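Local coordinates for UDP-N-acetylglucosamine--peptide N-acetylglucosaminyltransferase stabilizing protein GtfB (Streptococcus gordonii, PDB 5E9T) that joins GtfA in a complex that attaches the first GlcNAc from UDP-GlcNAc to the adhesin GspB, a substrate of the accessory SecA2/SecY2 export system, at residues H293-I297 with S321-M327; D6-Q10 with E32-P38; D14-S18 with G273-D277. All blocks are in the same frame, centred on the assembly; numbering follows the deposited sequence.

In the fold
Interaction 3 is buried, whereas interactions 1 and 2 are partly so. Interactions 2 and 3 lie about 17 Å apart between centres and share an element: residues 6-10 lead into helix 10-21, and residues 14-18 are part of it. Both belong to the domain built on the seven-stranded parallel sheet. Interaction 1 lies further out, about 36 Å from interaction 2 and 37 Å from interaction 3 between centres, among the strands and helices that follow residue 287. Its chemistry is that of a carboxylate met by a serine hydroxyl and a long lysine chain. Interaction 2 combines hydrogen bonds with a proline over a tyrosine ring, and interaction 3 has one serine-mediated bond and aromatic packing on a helix.

Interaction 1: H293-I297 with S321-M327; sequences HSDQI and SPKLLSM
The flat carboxylate of Asp295 lies against residues 321-324 and has neighbours on both faces. On one side, Lys323 comes obliquely to OD2 and the CD2 methyl of Leu324 comes to OD1. Lys323 CD is 3.3 Å from Asp295 OD2, and Leu324 CD2 is 3.7 Å from Asp295 OD1. The other face is met by the hydroxyl of Ser294, which donates to OD1 from 56° out of the plane. At the far end of the carboxylate stands the hydroxyl of Ser321. It is modelled as a donor to OD1, but the separation is too short to be taken literally, so the bond length is doubtful. Chi1 of Asp295, 48°, sets CG between the backbone N and the carbonyl carbon, and this turns the carboxylate to Ser321.

Each segment comes after a strand in the second half of the chain. Residues 293-297 form the loop between strand 287-291 and helix 300-306. Residues 321-327 include the short helix 322-325, which comes after strand 311-315. The alternation of strand and helix is consistent with a Rossmann-like domain.

Lys323 bends at chi2, -89°, and its outer part crosses Gln296 at about a right angle. Lys323 NZ stands 3.5 Å from Gln296 CB. Lys323 NZ is also 4.2 Å from Asp295 OD2, beyond a salt bridge, though the opposite charges probably still attract. The peptide bond between Asp295 and Gln296 is modelled cis. Met327, a selenomethionine, packs on Leu300 and Asp301 of helix 300-306.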
# COMPACT_ATOMS: atom_id res chain seq x y z
N HIS B 293 5.39 -35.75 -7.79
CA HIS B 293 5.36 -34.37 -8.25
C HIS B 293 6.67 -33.92 -8.89
O HIS B 293 6.65 -33.27 -9.94
CB HIS B 293 4.92 -33.45 -7.12
CG HIS B 293 3.44 -33.40 -6.97
ND1 HIS B 293 2.79 -33.80 -5.82
CD2 HIS B 293 2.47 -33.05 -7.85
CE1 HIS B 293 1.48 -33.67 -6.00
NE2 HIS B 293 1.27 -33.22 -7.22
N SER B 294 7.81 -34.25 -8.29
CA SER B 294 9.07 -34.08 -9.00
C SER B 294 10.15 -34.83 -8.26
O SER B 294 9.95 -35.36 -7.16
CB SER B 294 9.47 -32.61 -9.18
OG SER B 294 10.39 -32.50 -10.25
N ASP B 295 11.33 -34.81 -8.85
CA ASP B 295 12.32 -35.81 -8.56
C ASP B 295 13.25 -35.35 -7.40
O ASP B 295 13.20 -34.20 -6.98
CB ASP B 295 13.06 -36.12 -9.88
CG ASP B 295 13.51 -34.88 -10.60
OD1 ASP B 295 12.71 -34.30 -11.36
OD2 ASP B 295 14.68 -34.49 -10.42
N GLN B 296 14.08 -36.26 -6.90
CA GLN B 296 14.01 -37.60 -7.43
C GLN B 296 13.56 -38.68 -6.48
O GLN B 296 13.84 -38.71 -5.28
CB GLN B 296 15.35 -37.99 -8.05
CG GLN B 296 15.17 -39.05 -9.14
CD GLN B 296 16.18 -40.12 -9.04
OE1 GLN B 296 16.74 -40.39 -7.98
NE2 GLN B 296 16.42 -40.78 -10.15
N ILE B 297 12.82 -39.59 -7.12
CA ILE B 297 12.35 -40.83 -6.53
C ILE B 297 13.55 -41.47 -5.87
O ILE B 297 14.57 -41.71 -6.53
CB ILE B 297 11.76 -41.73 -7.64
CG1 ILE B 297 10.51 -41.11 -8.28
CG2 ILE B 297 11.57 -43.12 -7.12
CD1 ILE B 297 10.83 -40.19 -9.46
N SER B 321 11.71 -32.94 -14.85
CA SER B 321 13.05 -32.37 -15.01
C SER B 321 13.94 -33.33 -15.79
O SER B 321 13.90 -34.54 -15.56
CB SER B 321 13.67 -32.10 -13.63
OG SER B 321 14.04 -33.33 -13.02
N PRO B 322 14.81 -32.83 -16.68
CA PRO B 322 15.72 -33.75 -17.37
C PRO B 322 16.54 -34.62 -16.42
O PRO B 322 17.11 -35.62 -16.87
CB PRO B 322 16.60 -32.81 -18.21
CG PRO B 322 15.69 -31.67 -18.54
CD PRO B 322 14.86 -31.47 -17.26
N LYS B 323 16.59 -34.29 -15.13
CA LYS B 323 17.16 -35.20 -14.13
C LYS B 323 16.47 -36.56 -14.16
O LYS B 323 17.14 -37.60 -14.11
CB LYS B 323 17.06 -34.57 -12.74
CG LYS B 323 18.00 -35.15 -11.68
CD LYS B 323 17.37 -36.33 -10.94
CE LYS B 323 18.27 -36.81 -9.80
NZ LYS B 323 18.12 -35.98 -8.57
N LEU B 324 15.13 -36.59 -14.19
CA LEU B 324 14.46 -37.89 -14.37
C LEU B 324 14.33 -38.27 -15.84
O LEU B 324 14.37 -39.47 -16.16
CB LEU B 324 13.08 -37.93 -13.71
CG LEU B 324 11.86 -37.55 -14.53
CD1 LEU B 324 10.60 -37.97 -13.83
CD2 LEU B 324 11.96 -36.13 -14.46
N LEU B 325 14.15 -37.30 -16.75
CA LEU B 325 14.01 -37.62 -18.17
C LEU B 325 15.27 -38.33 -18.65
O LEU B 325 15.30 -38.93 -19.73
CB LEU B 325 13.74 -36.37 -19.02
CG LEU B 325 12.28 -35.94 -19.24
CD1 LEU B 325 12.18 -34.64 -20.05
CD2 LEU B 325 11.49 -37.04 -19.93
N SER B 326 16.31 -38.27 -17.81
CA SER B 326 17.52 -39.06 -18.02
C SER B 326 17.27 -40.55 -17.84
O SER B 326 17.96 -41.36 -18.47
CB SER B 326 18.60 -38.58 -17.05
OG SER B 326 18.94 -37.23 -17.28
N MSE B 327 16.32 -40.94 -17.01
CA MSE B 327 16.21 -42.35 -16.64
C MSE B 327 15.38 -43.19 -17.61
O MSE B 327 15.45 -44.42 -17.59
CB MSE B 327 15.66 -42.47 -15.22
CG MSE B 327 16.59 -41.84 -14.23
SE MSE B 327 17.59 -43.18 -13.29
CE MSE B 327 16.13 -43.78 -12.23

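Interaction 2: D6-Q10 with E32-P38; sequences DYYNQ and EANGFLP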
# COMPACT_ATOMS: atom_id res chain seq x y z
N ASP B 6 -18.02 -35.40 13.98
CA ASP B 6 -17.43 -34.08 14.13
C ASP B 6 -16.98 -33.53 12.78
O ASP B 6 -17.49 -32.50 12.31
CB ASP B 6 -16.26 -34.12 15.11
CG ASP B 6 -16.73 -34.14 16.55
OD1 ASP B 6 -17.22 -33.10 17.03
OD2 ASP B 6 -16.60 -35.20 17.21
N TYR B 7 -16.05 -34.22 12.13
CA TYR B 7 -15.50 -33.79 10.86
C TYR B 7 -15.87 -34.78 9.77
O TYR B 7 -16.20 -35.94 10.02
CB TYR B 7 -13.98 -33.67 10.94
CG TYR B 7 -13.53 -32.71 12.00
CD1 TYR B 7 -14.06 -31.43 12.06
CD2 TYR B 7 -12.60 -33.09 12.95
CE1 TYR B 7 -13.66 -30.55 13.03
CE2 TYR B 7 -12.20 -32.21 13.93
CZ TYR B 7 -12.73 -30.94 13.96
OH TYR B 7 -12.33 -30.05 14.93
N TYR B 8 -15.83 -34.29 8.54
CA TYR B 8 -15.85 -35.16 7.37
C TYR B 8 -14.43 -35.34 6.86
O TYR B 8 -13.72 -34.35 6.61
CB TYR B 8 -16.74 -34.62 6.26
CG TYR B 8 -16.63 -35.48 5.03
CD1 TYR B 8 -16.99 -36.82 5.08
CD2 TYR B 8 -16.13 -34.97 3.84
CE1 TYR B 8 -16.88 -37.62 3.97
CE2 TYR B 8 -16.01 -35.77 2.72
CZ TYR B 8 -16.39 -37.10 2.79
OH TYR B 8 -16.28 -37.90 1.68
N ASN B 9 -14.02 -36.59 6.71
CA ASN B 9 -12.73 -36.97 6.14
C ASN B 9 -12.85 -38.45 5.79
O ASN B 9 -13.92 -39.05 5.95
CB ASN B 9 -11.59 -36.70 7.12
CG ASN B 9 -11.80 -37.34 8.46
OD1 ASN B 9 -11.59 -38.55 8.62
ND2 ASN B 9 -12.22 -36.55 9.44
N GLN B 10 -11.76 -39.04 5.31
CA GLN B 10 -11.84 -40.43 4.86
C GLN B 10 -12.12 -41.38 6.02
O GLN B 10 -12.91 -42.32 5.88
CB GLN B 10 -10.57 -40.84 4.13
CG GLN B 10 -10.65 -42.24 3.53
CD GLN B 10 -11.27 -42.25 2.14
OE1 GLN B 10 -12.43 -42.62 1.97
NE2 GLN B 10 -10.49 -41.85 1.14
N GLU B 32 -19.12 -30.30 11.42
CA GLU B 32 -18.27 -29.37 10.69
C GLU B 32 -19.04 -28.71 9.55
O GLU B 32 -19.92 -29.32 8.94
CB GLU B 32 -17.04 -30.13 10.16
CG GLU B 32 -16.19 -29.40 9.13
CD GLU B 32 -15.35 -30.36 8.30
OE1 GLU B 32 -15.89 -31.41 7.89
OE2 GLU B 32 -14.16 -30.07 8.07
N ALA B 33 -18.66 -27.47 9.25
CA ALA B 33 -19.33 -26.61 8.29
C ALA B 33 -18.93 -26.93 6.86
O ALA B 33 -19.08 -26.08 5.97
CB ALA B 33 -19.05 -25.14 8.61
N ASN B 34 -18.36 -28.12 6.67
CA ASN B 34 -17.82 -28.56 5.39
C ASN B 34 -18.78 -28.31 4.24
O ASN B 34 -19.96 -28.69 4.29
CB ASN B 34 -17.51 -30.05 5.49
CG ASN B 34 -16.62 -30.54 4.37
OD1 ASN B 34 -16.92 -30.36 3.19
ND2 ASN B 34 -15.51 -31.17 4.74
N GLY B 35 -18.26 -27.69 3.18
CA GLY B 35 -19.04 -27.31 2.03
C GLY B 35 -19.13 -28.39 0.96
O GLY B 35 -20.02 -28.34 0.11
N PHE B 36 -18.22 -29.36 0.98
CA PHE B 36 -18.33 -30.49 0.07
C PHE B 36 -18.66 -31.71 0.93
O PHE B 36 -17.78 -32.48 1.31
CB PHE B 36 -17.02 -30.70 -0.70
CG PHE B 36 -16.53 -29.48 -1.45
CD1 PHE B 36 -16.05 -28.37 -0.77
CD2 PHE B 36 -16.51 -29.48 -2.83
CE1 PHE B 36 -15.60 -27.27 -1.46
CE2 PHE B 36 -16.06 -28.38 -3.53
CZ PHE B 36 -15.60 -27.27 -2.84
N LEU B 37 -19.89 -31.97 1.07
CA LEU B 37 -20.39 -33.16 1.75
C LEU B 37 -20.99 -34.12 0.75
O LEU B 37 -21.62 -33.68 -0.23
CB LEU B 37 -21.42 -32.85 2.83
CG LEU B 37 -20.83 -32.34 4.15
CD1 LEU B 37 -21.92 -32.01 5.14
CD2 LEU B 37 -19.85 -33.34 4.75
N PRO B 38 -20.71 -35.42 0.84
CA PRO B 38 -21.50 -36.39 0.08
C PRO B 38 -22.99 -36.15 0.30
O PRO B 38 -23.42 -35.83 1.41
CB PRO B 38 -21.05 -37.74 0.65
CG PRO B 38 -19.69 -37.48 1.21
CD PRO B 38 -19.75 -36.08 1.75
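Two hydrogen bonds join Glu32 to the loop of Asp6 to Tyr8. The backbone N of Glu32 donates to the carbonyl O of Asp6 at 2.9 Å. The Glu32 side chain then runs out to the backbone N of Tyr8, which gives its hydrogen to OE1 at 3.0 Å in a nearly straight bond of 170°. The amide of Asn34 also donates to Glu32 OE1, with ND2 3.2 Å away. These two donors come from opposite faces of the carboxylate, so OE1 is gripped from both sides. The other end of the Asn34 amide is fixed too: OD1 accepts from Phe36 N in the carbonyl plane, which makes an Asx turn.

The ring contacts are apolar for the most part. Pro38 lies over one face of the Tyr8 ring in a CH-pi contact, its CD 3.9 Å from the ring centroid. The Tyr8 ring reaches across to residues 34-38 because chi1, 175°, turns CG away from the backbone N. Asn34 ND2 meets the ring at its edge, with the amide plane turned 76° from the ring. Leu37 CD2 packs on Tyr8 CB at 3.7 Å, and both side chains also touch Val30. The Tyr8 hydroxyl bonds to Gln13. Tyr7 meets Glu32 CB with its ring edge, CD1 to CB 3.8 Å.

Asn9 stands at the N-cap of helix 10-21. Both loops follow neighbouring parallel strands, 2-5 and 28-30, joined through that helix. This is the beta-alpha-beta unit of a Rossmann-like parallel sheet.

Interaction 3: D14-S18 with G273-D277; sequences DLHDS and GYHYD
Residues 14-18 are helical, while 273-277 run past them as an extended chain without regular strand bonding. The backbones come nearest at Ser18 and His275, whose CA atoms are 5.3 Å apart. Here the helix side chain bonds to the passing backbone: His275 N donates to Ser18 OG at 2.9 Å, with an angle of 160°. Ser18 OG in turn donates to the carbonyl O of Asp14, one turn back, at 3.0 Å. Chi1 of -70° puts OG beside its own backbone N, where it can reach that carbonyl. Asp14 O also takes the helix bond from Ser18 N, from the opposite face of its plane. The hydroxyl thus links the helix backbone to the loop backbone.

Tyr274 lies alongside the first part of this turn. Tyr274 CD1 is 3.7 Å from Leu15 N, and Tyr274 CE1 is 4.1 Å from Leu15 CB. Ser18 OG is at the ring edge. The Tyr274 hydroxyl bonds to Gln221. The Tyr276 ring is near the Asp14 carboxylate, the two planes 78° apart.

Asp14 makes a salt bridge to Arg368 of helix 366-372, and Phe371 of that helix meets the Tyr276 ring edge-to-face. The backbone of Tyr274 bonds to Asn430 and Val432, and Tyr437 of helix 434-442 touches both Ser18 and Tyr274. The loop thus lies between helix 10-21 and the C-terminal part of the chain.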
# COMPACT_ATOMS: atom_id res chain seq x y z
N ASP B 14 -14.98 -44.02 5.70
CA ASP B 14 -14.82 -45.46 5.81
C ASP B 14 -15.74 -46.03 6.89
O ASP B 14 -16.46 -47.01 6.65
CB ASP B 14 -13.36 -45.81 6.12
CG ASP B 14 -12.45 -45.60 4.93
OD1 ASP B 14 -12.95 -45.68 3.78
OD2 ASP B 14 -11.24 -45.37 5.13
N LEU B 15 -15.72 -45.42 8.08
CA LEU B 15 -16.67 -45.81 9.12
C LEU B 15 -18.10 -45.73 8.60
O LEU B 15 -18.89 -46.66 8.78
CB LEU B 15 -16.48 -44.91 10.34
CG LEU B 15 -17.61 -44.86 11.37
CD1 LEU B 15 -17.97 -46.25 11.84
CD2 LEU B 15 -17.21 -44.00 12.55
N HIS B 16 -18.44 -44.63 7.93
CA HIS B 16 -19.79 -44.46 7.42
C HIS B 16 -20.11 -45.48 6.33
O HIS B 16 -21.19 -46.09 6.33
CB HIS B 16 -19.98 -43.04 6.89
CG HIS B 16 -21.26 -42.85 6.15
ND1 HIS B 16 -22.44 -42.52 6.78
CD2 HIS B 16 -21.55 -42.93 4.83
CE1 HIS B 16 -23.40 -42.41 5.88
NE2 HIS B 16 -22.89 -42.66 4.69
N ASP B 17 -19.18 -45.67 5.39
CA ASP B 17 -19.43 -46.59 4.28
C ASP B 17 -19.57 -48.03 4.78
O ASP B 17 -20.40 -48.79 4.26
CB ASP B 17 -18.31 -46.49 3.25
CG ASP B 17 -18.63 -45.48 2.15
OD1 ASP B 17 -19.68 -44.81 2.25
OD2 ASP B 17 -17.83 -45.37 1.20
N SER B 18 -18.77 -48.41 5.78
CA SER B 18 -18.89 -49.74 6.35
C SER B 18 -20.28 -49.96 6.94
O SER B 18 -20.99 -50.89 6.54
CB SER B 18 -17.82 -49.94 7.42
OG SER B 18 -16.52 -50.02 6.86
N GLY B 273 -13.14 -53.06 12.63
CA GLY B 273 -12.29 -52.69 11.52
C GLY B 273 -13.14 -51.95 10.51
O GLY B 273 -14.18 -51.40 10.86
N TYR B 274 -12.67 -51.86 9.27
CA TYR B 274 -13.50 -51.31 8.21
C TYR B 274 -13.65 -52.31 7.07
O TYR B 274 -12.76 -53.12 6.81
CB TYR B 274 -12.93 -49.99 7.68
CG TYR B 274 -12.54 -49.00 8.75
CD1 TYR B 274 -13.47 -48.12 9.30
CD2 TYR B 274 -11.24 -48.95 9.24
CE1 TYR B 274 -13.11 -47.22 10.29
CE2 TYR B 274 -10.87 -48.06 10.22
CZ TYR B 274 -11.81 -47.20 10.75
OH TYR B 274 -11.45 -46.31 11.74
N HIS B 275 -14.79 -52.25 6.38
CA HIS B 275 -15.00 -53.09 5.20
C HIS B 275 -14.73 -52.21 3.99
O HIS B 275 -15.58 -51.41 3.59
CB HIS B 275 -16.40 -53.69 5.16
CG HIS B 275 -16.69 -54.43 3.88
ND1 HIS B 275 -16.15 -55.66 3.59
CD2 HIS B 275 -17.47 -54.10 2.82
CE1 HIS B 275 -16.58 -56.06 2.41
NE2 HIS B 275 -17.38 -55.13 1.92
N TYR B 276 -13.57 -52.41 3.38
CA TYR B 276 -13.24 -51.69 2.17
C TYR B 276 -13.93 -52.34 0.99
O TYR B 276 -14.15 -53.56 0.96
CB TYR B 276 -11.73 -51.67 1.94
CG TYR B 276 -10.93 -51.07 3.06
CD1 TYR B 276 -10.31 -51.88 4.00
CD2 TYR B 276 -10.78 -49.70 3.18
CE1 TYR B 276 -9.56 -51.34 5.03
CE2 TYR B 276 -10.04 -49.15 4.21
CZ TYR B 276 -9.43 -49.98 5.13
OH TYR B 276 -8.70 -49.44 6.16
N ASP B 277 -14.30 -51.52 0.01
CA ASP B 277 -14.81 -52.04 -1.25
C ASP B 277 -13.66 -51.94 -2.23
O ASP B 277 -13.35 -50.86 -2.75
CB ASP B 277 -16.03 -51.24 -1.69
CG ASP B 277 -16.43 -51.51 -3.12
OD1 ASP B 277 -16.45 -52.69 -3.52
OD2 ASP B 277 -16.72 -50.53 -3.84